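Side-chain contacts in polyphosphate kinase (PDB 2O8R), which probably catalyses the reversible transfer of the terminal phosphate of ATP onto a growing polyphosphate chain, with magnesium as cofactor: residues P350-D355 against K687-T692; T481-I486 against P632-T637. The protein carries 3 engineered substitutions. One frame throughout, in Å; residues are numbered along the deposited sequence.

In the fold
Along the chain the segments come in the order 350-355, 481-486, 632-637 and 687-692, so contact 2 is nested within the loop closed by contact 1. The centres are about 20 Å apart and the nearest atoms about 7 Å, without touching. Strands 345-349 and 474-481 pair antiparallel in one sheet; segment 350-355 follows the first and segment 481-486 starts on the last residue of the second, so the two leave the sheet at opposite ends. Helix 636-651 ties the other halves together: it starts in contact 2, and its Glu641 binds Lys689 of contact 1. Both contacts thus join C-terminal domain 1 to later parts of the chain, away from the predicted nucleotide, metal and phosphohistidine sites.

Contact 1 of 2, residues P350-D355 against K687-T692; sequences PYYTYD and KGKEET. Engineered in segment 687-692: Thr692 (natural residue Ala).
Tyr352 and Glu690 both carry CG anti to their own carbonyl carbon, with chi1 at -74° in the tyrosine. This sends the phenol out of the loop toward the helix, while a bend at chi2 (-73°) folds the glutamate back so that its carboxylate faces the incoming hydroxyl. The two side chains approach from opposite directions. Tyr352 OH donates a hydrogen bond of 2.7 Å to Glu690 OE2, which receives it on its anti lone pair, the one turned from OE1. OE2 lies in the plane of the ring, at its edge, and comes within 3.4 Å of Tyr352 CE1. Ring and carboxylate planes are nearly perpendicular, 82° apart.

Lys689 reaches across the end of the phenol at about a right angle, placing its CE 3.4 Å from Tyr352 OH. Its ammonium group continues past the hydroxyl to a salt bridge with Glu641 on helix 636-651, so the contact with the tyrosine is made by the methylene. The side chain of Tyr352 also touches Leu686 of the same helix as Glu690 and Ile347 of strand 345-349.

The contact joins a loop of C-terminal domain 1, between strand 345-349 and helix 355-365, to the last turn of helix 678-691, the final helix of the modelled chain. Backbone bonds of Tyr351 and Thr353 with Leu325 bring a preceding part of the chain alongside the same loop.

Glu690 is buried, yet each of its carboxylate oxygens has a donor: OE2 the phenol, OE1 the backbone N of Lys328. Two such donors fix the rotation of the carboxylate and are consistent with an ionised acid, its charge probably eased by them and, at longer range, by the ammonium of Lys689, which is itself paired with Glu641.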
loop_
_atom_site.group_PDB
_atom_site.type_symbol
_atom_site.label_atom_id
_atom_site.label_comp_id
_atom_site.label_asym_id
_atom_site.label_seq_id
_atom_site.Cartn_x
_atom_site.Cartn_y
_atom_site.Cartn_z
ATOM N N PRO A 350 -16.813 17.547 4.754
ATOM C CA PRO A 350 -16.907 16.778 3.544
ATOM C C PRO A 350 -17.592 17.807 2.631
ATOM O O PRO A 350 -17.311 17.856 1.439
ATOM C CB PRO A 350 -17.846 15.635 3.905
ATOM C CG PRO A 350 -18.232 15.868 5.348
ATOM C CD PRO A 350 -18.030 17.336 5.541
ATOM N N TYR A 351 -18.434 18.657 3.243
ATOM C CA TYR A 351 -19.240 19.708 2.603
ATOM C C TYR A 351 -18.434 20.627 1.679
ATOM O O TYR A 351 -18.866 20.926 0.573
ATOM C CB TYR A 351 -19.964 20.551 3.668
ATOM C CG TYR A 351 -20.641 19.752 4.779
ATOM C CD1 TYR A 351 -21.702 18.904 4.502
ATOM C CD2 TYR A 351 -20.231 19.867 6.105
ATOM C CE1 TYR A 351 -22.326 18.176 5.497
ATOM C CE2 TYR A 351 -20.842 19.120 7.108
ATOM C CZ TYR A 351 -21.901 18.284 6.797
ATOM O OH TYR A 351 -22.542 17.544 7.775
ATOM N N TYR A 352 -17.267 21.064 2.140
ATOM C CA TYR A 352 -16.307 21.757 1.298
ATOM C C TYR A 352 -15.207 20.774 0.937
ATOM O O TYR A 352 -15.099 19.726 1.583
ATOM C CB TYR A 352 -15.689 22.923 2.048
ATOM C CG TYR A 352 -16.602 24.113 2.233
ATOM C CD1 TYR A 352 -16.553 25.187 1.352
ATOM C CD2 TYR A 352 -17.494 24.175 3.297
ATOM C CE1 TYR A 352 -17.367 26.280 1.511
ATOM C CE2 TYR A 352 -18.328 25.267 3.464
ATOM C CZ TYR A 352 -18.260 26.321 2.567
ATOM O OH TYR A 352 -19.082 27.421 2.731
ATOM N N THR A 353 -14.398 21.104 -0.080
ATOM C CA THR A 353 -13.245 20.276 -0.454
ATOM C C THR A 353 -12.198 20.249 0.624
ATOM O O THR A 353 -12.189 21.077 1.530
ATOM C CB THR A 353 -12.488 20.764 -1.731
ATOM O OG1 THR A 353 -12.791 22.140 -1.992
ATOM C CG2 THR A 353 -12.816 19.892 -2.950
ATOM N N TYR A 354 -11.296 19.290 0.486
ATOM C CA TYR A 354 -10.105 19.217 1.293
ATOM C C TYR A 354 -8.984 20.028 0.644
ATOM O O TYR A 354 -7.946 20.286 1.262
ATOM C CB TYR A 354 -9.685 17.758 1.418
ATOM C CG TYR A 354 -10.453 16.972 2.459
ATOM C CD1 TYR A 354 -11.686 16.402 2.166
ATOM C CD2 TYR A 354 -9.934 16.789 3.737
ATOM C CE1 TYR A 354 -12.390 15.669 3.119
ATOM C CE2 TYR A 354 -10.631 16.065 4.697
ATOM C CZ TYR A 354 -11.856 15.502 4.385
ATOM O OH TYR A 354 -12.534 14.771 5.344
ATOM N N ASP A 355 -9.220 20.461 -0.592
ATOM C CA ASP A 355 -8.167 20.982 -1.462
ATOM C C ASP A 355 -7.481 22.277 -1.038
ATOM O O ASP A 355 -6.383 22.574 -1.493
ATOM C CB ASP A 355 -8.709 21.123 -2.874
ATOM C CG ASP A 355 -9.111 19.803 -3.460
ATOM O OD1 ASP A 355 -8.684 18.760 -2.919
ATOM O OD2 ASP A 355 -9.846 19.803 -4.462
ATOM N N LYS A 687 -24.336 25.350 0.968
ATOM C CA LYS A 687 -24.481 25.537 -0.463
ATOM C C LYS A 687 -25.323 26.790 -0.684
ATOM O O LYS A 687 -24.994 27.630 -1.522
ATOM C CB LYS A 687 -25.143 24.317 -1.089
ATOM C CG LYS A 687 -25.194 24.346 -2.605
ATOM C CD LYS A 687 -26.104 23.244 -3.136
ATOM C CE LYS A 687 -26.345 23.435 -4.628
ATOM N NZ LYS A 687 -27.188 22.345 -5.186
ATOM N N GLY A 688 -26.389 26.914 0.103
ATOM C CA GLY A 688 -27.234 28.099 0.096
ATOM C C GLY A 688 -26.399 29.359 0.146
ATOM O O GLY A 688 -26.401 30.147 -0.790
ATOM N N LYS A 689 -25.635 29.519 1.216
ATOM C CA LYS A 689 -24.855 30.731 1.391
ATOM C C LYS A 689 -23.855 30.991 0.245
ATOM O O LYS A 689 -23.483 32.136 0.002
ATOM C CB LYS A 689 -24.174 30.761 2.773
ATOM C CG LYS A 689 -22.802 30.139 2.810
ATOM C CD LYS A 689 -21.849 30.975 3.650
ATOM C CE LYS A 689 -20.451 30.371 3.646
ATOM N NZ LYS A 689 -19.563 31.024 4.625
ATOM N N GLU A 690 -23.443 29.948 -0.474
ATOM C CA GLU A 690 -22.438 30.138 -1.516
ATOM C C GLU A 690 -23.060 30.649 -2.807
ATOM O O GLU A 690 -22.384 31.283 -3.611
ATOM C CB GLU A 690 -21.583 28.882 -1.753
ATOM C CG GLU A 690 -20.676 28.465 -0.565
ATOM C CD GLU A 690 -19.458 29.363 -0.341
ATOM O OE1 GLU A 690 -19.131 30.178 -1.230
ATOM O OE2 GLU A 690 -18.814 29.244 0.730
ATOM N N GLU A 691 -24.356 30.404 -2.991
ATOM C CA GLU A 691 -25.081 31.009 -4.109
ATOM C C GLU A 691 -25.389 32.482 -3.829
ATOM O O GLU A 691 -25.852 33.199 -4.711
ATOM C CB GLU A 691 -26.387 30.270 -4.409
ATOM C CG GLU A 691 -26.419 28.791 -4.070
ATOM C CD GLU A 691 -25.796 27.898 -5.130
ATOM O OE1 GLU A 691 -24.670 28.190 -5.589
ATOM O OE2 GLU A 691 -26.432 26.883 -5.492
ATOM N N THR A 692 -25.134 32.931 -2.603
ATOM C CA THR A 692 -25.374 34.326 -2.229
ATOM C C THR A 692 -24.107 35.187 -2.329
ATOM O O THR A 692 -23.907 36.103 -1.525
ATOM C CB THR A 692 -25.976 34.450 -0.800
ATOM O OG1 THR A 692 -26.507 33.190 -0.380
ATOM C CG2 THR A 692 -27.090 35.493 -0.774
#

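Contact 2 of 2, residues T481-I486 against P632-T637; sequences TANTDI and PVLDPT. Engineered in segment 632-637: Thr637 (natural residue Ala).
The N-cap of helix 484-497, Asn483, meets Leu634, the residue just before the N-cap of helix 636-651, where C-terminal domains 1 and 2 of this polyphosphate kinase, both of the phospholipase D clan, come together. Asn483 ND2 lies 3.4 Å from Leu634 CD1, and the two side chains cross at about a right angle, one leucine methyl against the amide nitrogen. CG anti to the backbone N (chi1 -179°) carries the amide of the asparagine toward Leu634, and chi2 turns ND2 to the leucine and OD1 back to its own helix. Ile486 N donates to Asn483 OD1 over 3.1 Å, tilted 26° from the carbonyl plane; Asp485 N adds a weak bond to the same oxygen. The loop ahead of the cap is shaped by an ST turn, in which Thr481 OG1 accepts from Asn483 N at 3.3 Å while also bonding to Asp344.

In the first turn of the helix, Ile486 CD1 rests against Pro632 CG at 4.3 Å, a second and purely apolar touch beside the first. Arg508, in the loop before strand 510-511, is touched by Ile486, Pro632 and Leu634 alike and so borders the junction.

Asp635 caps the other helix. Its OD1 takes Leu638 N and a weak bond from Thr637 N. Thr637 OG1 donates to Asp635 OD1 over 2.7 Å, from the syn side but 25° out of the carboxylate plane; Thr637 is an engineered residue.

Between the segments, then, the link is mainly van der Waals: Asn483 OD1 and Asp635 OD1 are each engaged in capping their own helix, and the domains meet here through a leucine methyl, an isoleucine methyl, a proline ring and the nitrogen side of an amide.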
loop_
_atom_site.group_PDB
_atom_site.type_symbol
_atom_site.label_atom_id
_atom_site.label_comp_id
_atom_site.label_asym_id
_atom_site.label_seq_id
_atom_site.Cartn_x
_atom_site.Cartn_y
_atom_site.Cartn_z
ATOM N N THR A 481 -6.648 31.721 9.144
ATOM C CA THR A 481 -6.587 33.092 9.657
ATOM C C THR A 481 -5.227 33.718 9.430
ATOM O O THR A 481 -4.200 33.021 9.398
ATOM C CB THR A 481 -6.912 33.170 11.175
ATOM O OG1 THR A 481 -7.287 34.505 11.517
ATOM C CG2 THR A 481 -5.708 32.787 12.029
ATOM N N ALA A 482 -5.229 35.038 9.259
ATOM C CA ALA A 482 -3.991 35.789 9.103
ATOM C C ALA A 482 -3.816 36.668 10.320
ATOM O O ALA A 482 -2.859 37.431 10.419
ATOM C CB ALA A 482 -4.021 36.612 7.839
ATOM N N ASN A 483 -4.763 36.535 11.246
ATOM C CA ASN A 483 -4.781 37.289 12.486
ATOM C C ASN A 483 -3.432 37.290 13.171
ATOM O O ASN A 483 -2.854 36.236 13.401
ATOM C CB ASN A 483 -5.830 36.699 13.406
ATOM C CG ASN A 483 -5.934 37.426 14.720
ATOM O OD1 ASN A 483 -5.032 37.368 15.552
ATOM N ND2 ASN A 483 -7.060 38.090 14.931
ATOM N N THR A 484 -2.939 38.478 13.511
ATOM C CA THR A 484 -1.566 38.607 13.990
ATOM C C THR A 484 -1.357 38.007 15.394
ATOM O O THR A 484 -0.266 37.563 15.716
ATOM C CB THR A 484 -1.010 40.071 13.882
ATOM O OG1 THR A 484 -1.456 40.844 14.996
ATOM C CG2 THR A 484 -1.426 40.775 12.556
ATOM N N ASP A 485 -2.403 37.962 16.216
ATOM C CA ASP A 485 -2.297 37.329 17.530
ATOM C C ASP A 485 -2.245 35.808 17.454
ATOM O O ASP A 485 -1.441 35.173 18.148
ATOM C CB ASP A 485 -3.441 37.759 18.431
ATOM C CG ASP A 485 -3.285 39.180 18.920
ATOM O OD1 ASP A 485 -2.391 39.890 18.405
ATOM O OD2 ASP A 485 -4.055 39.585 19.818
ATOM N N ILE A 486 -3.107 35.233 16.615
ATOM C CA ILE A 486 -3.111 33.796 16.390
ATOM C C ILE A 486 -1.819 33.392 15.707
ATOM O O ILE A 486 -1.166 32.431 16.123
ATOM C CB ILE A 486 -4.283 33.329 15.498
ATOM C CG1 ILE A 486 -5.605 33.980 15.908
ATOM C CG2 ILE A 486 -4.407 31.806 15.542
ATOM C CD1 ILE A 486 -6.314 33.280 17.022
ATOM N N PRO A 632 -10.151 30.470 19.520
ATOM C CA PRO A 632 -11.289 31.368 19.396
ATOM C C PRO A 632 -11.577 31.692 17.949
ATOM O O PRO A 632 -10.653 31.923 17.164
ATOM C CB PRO A 632 -10.805 32.643 20.088
ATOM C CG PRO A 632 -9.350 32.571 20.030
ATOM C CD PRO A 632 -9.047 31.122 20.235
ATOM N N VAL A 633 -12.857 31.694 17.606
ATOM C CA VAL A 633 -13.302 32.145 16.318
ATOM C C VAL A 633 -13.622 33.626 16.511
ATOM O O VAL A 633 -14.633 33.966 17.118
ATOM C CB VAL A 633 -14.540 31.361 15.907
ATOM C CG1 VAL A 633 -15.025 31.776 14.523
ATOM C CG2 VAL A 633 -14.239 29.884 15.952
ATOM N N LEU A 634 -12.746 34.504 16.033
ATOM C CA LEU A 634 -12.896 35.952 16.277
ATOM C C LEU A 634 -13.897 36.672 15.376
ATOM O O LEU A 634 -14.623 37.561 15.827
ATOM C CB LEU A 634 -11.544 36.655 16.200
ATOM C CG LEU A 634 -10.578 36.088 17.239
ATOM C CD1 LEU A 634 -9.276 36.814 17.176
ATOM C CD2 LEU A 634 -11.167 36.149 18.652
ATOM N N ASP A 635 -13.933 36.287 14.109
ATOM C CA ASP A 635 -14.857 36.874 13.158
ATOM C C ASP A 635 -16.310 36.528 13.483
ATOM O O ASP A 635 -16.682 35.354 13.555
ATOM C CB ASP A 635 -14.504 36.425 11.750
ATOM C CG ASP A 635 -15.313 37.130 10.700
ATOM O OD1 ASP A 635 -16.556 36.979 10.699
ATOM O OD2 ASP A 635 -14.699 37.825 9.862
ATOM N N PRO A 636 -17.144 37.563 13.657
ATOM C CA PRO A 636 -18.532 37.423 14.077
ATOM C C PRO A 636 -19.383 36.591 13.129
ATOM O O PRO A 636 -20.137 35.735 13.599
ATOM C CB PRO A 636 -19.023 38.871 14.120
ATOM C CG PRO A 636 -17.788 39.660 14.326
ATOM C CD PRO A 636 -16.790 38.979 13.469
ATOM N N THR A 637 -19.262 36.809 11.819
ATOM C CA THR A 637 -20.062 36.020 10.872
ATOM C C THR A 637 -19.660 34.541 10.893
ATOM O O THR A 637 -20.512 33.659 10.762
ATOM C CB THR A 637 -20.004 36.567 9.437
ATOM O OG1 THR A 637 -18.648 36.566 8.992
ATOM C CG2 THR A 637 -20.540 37.980 9.391
#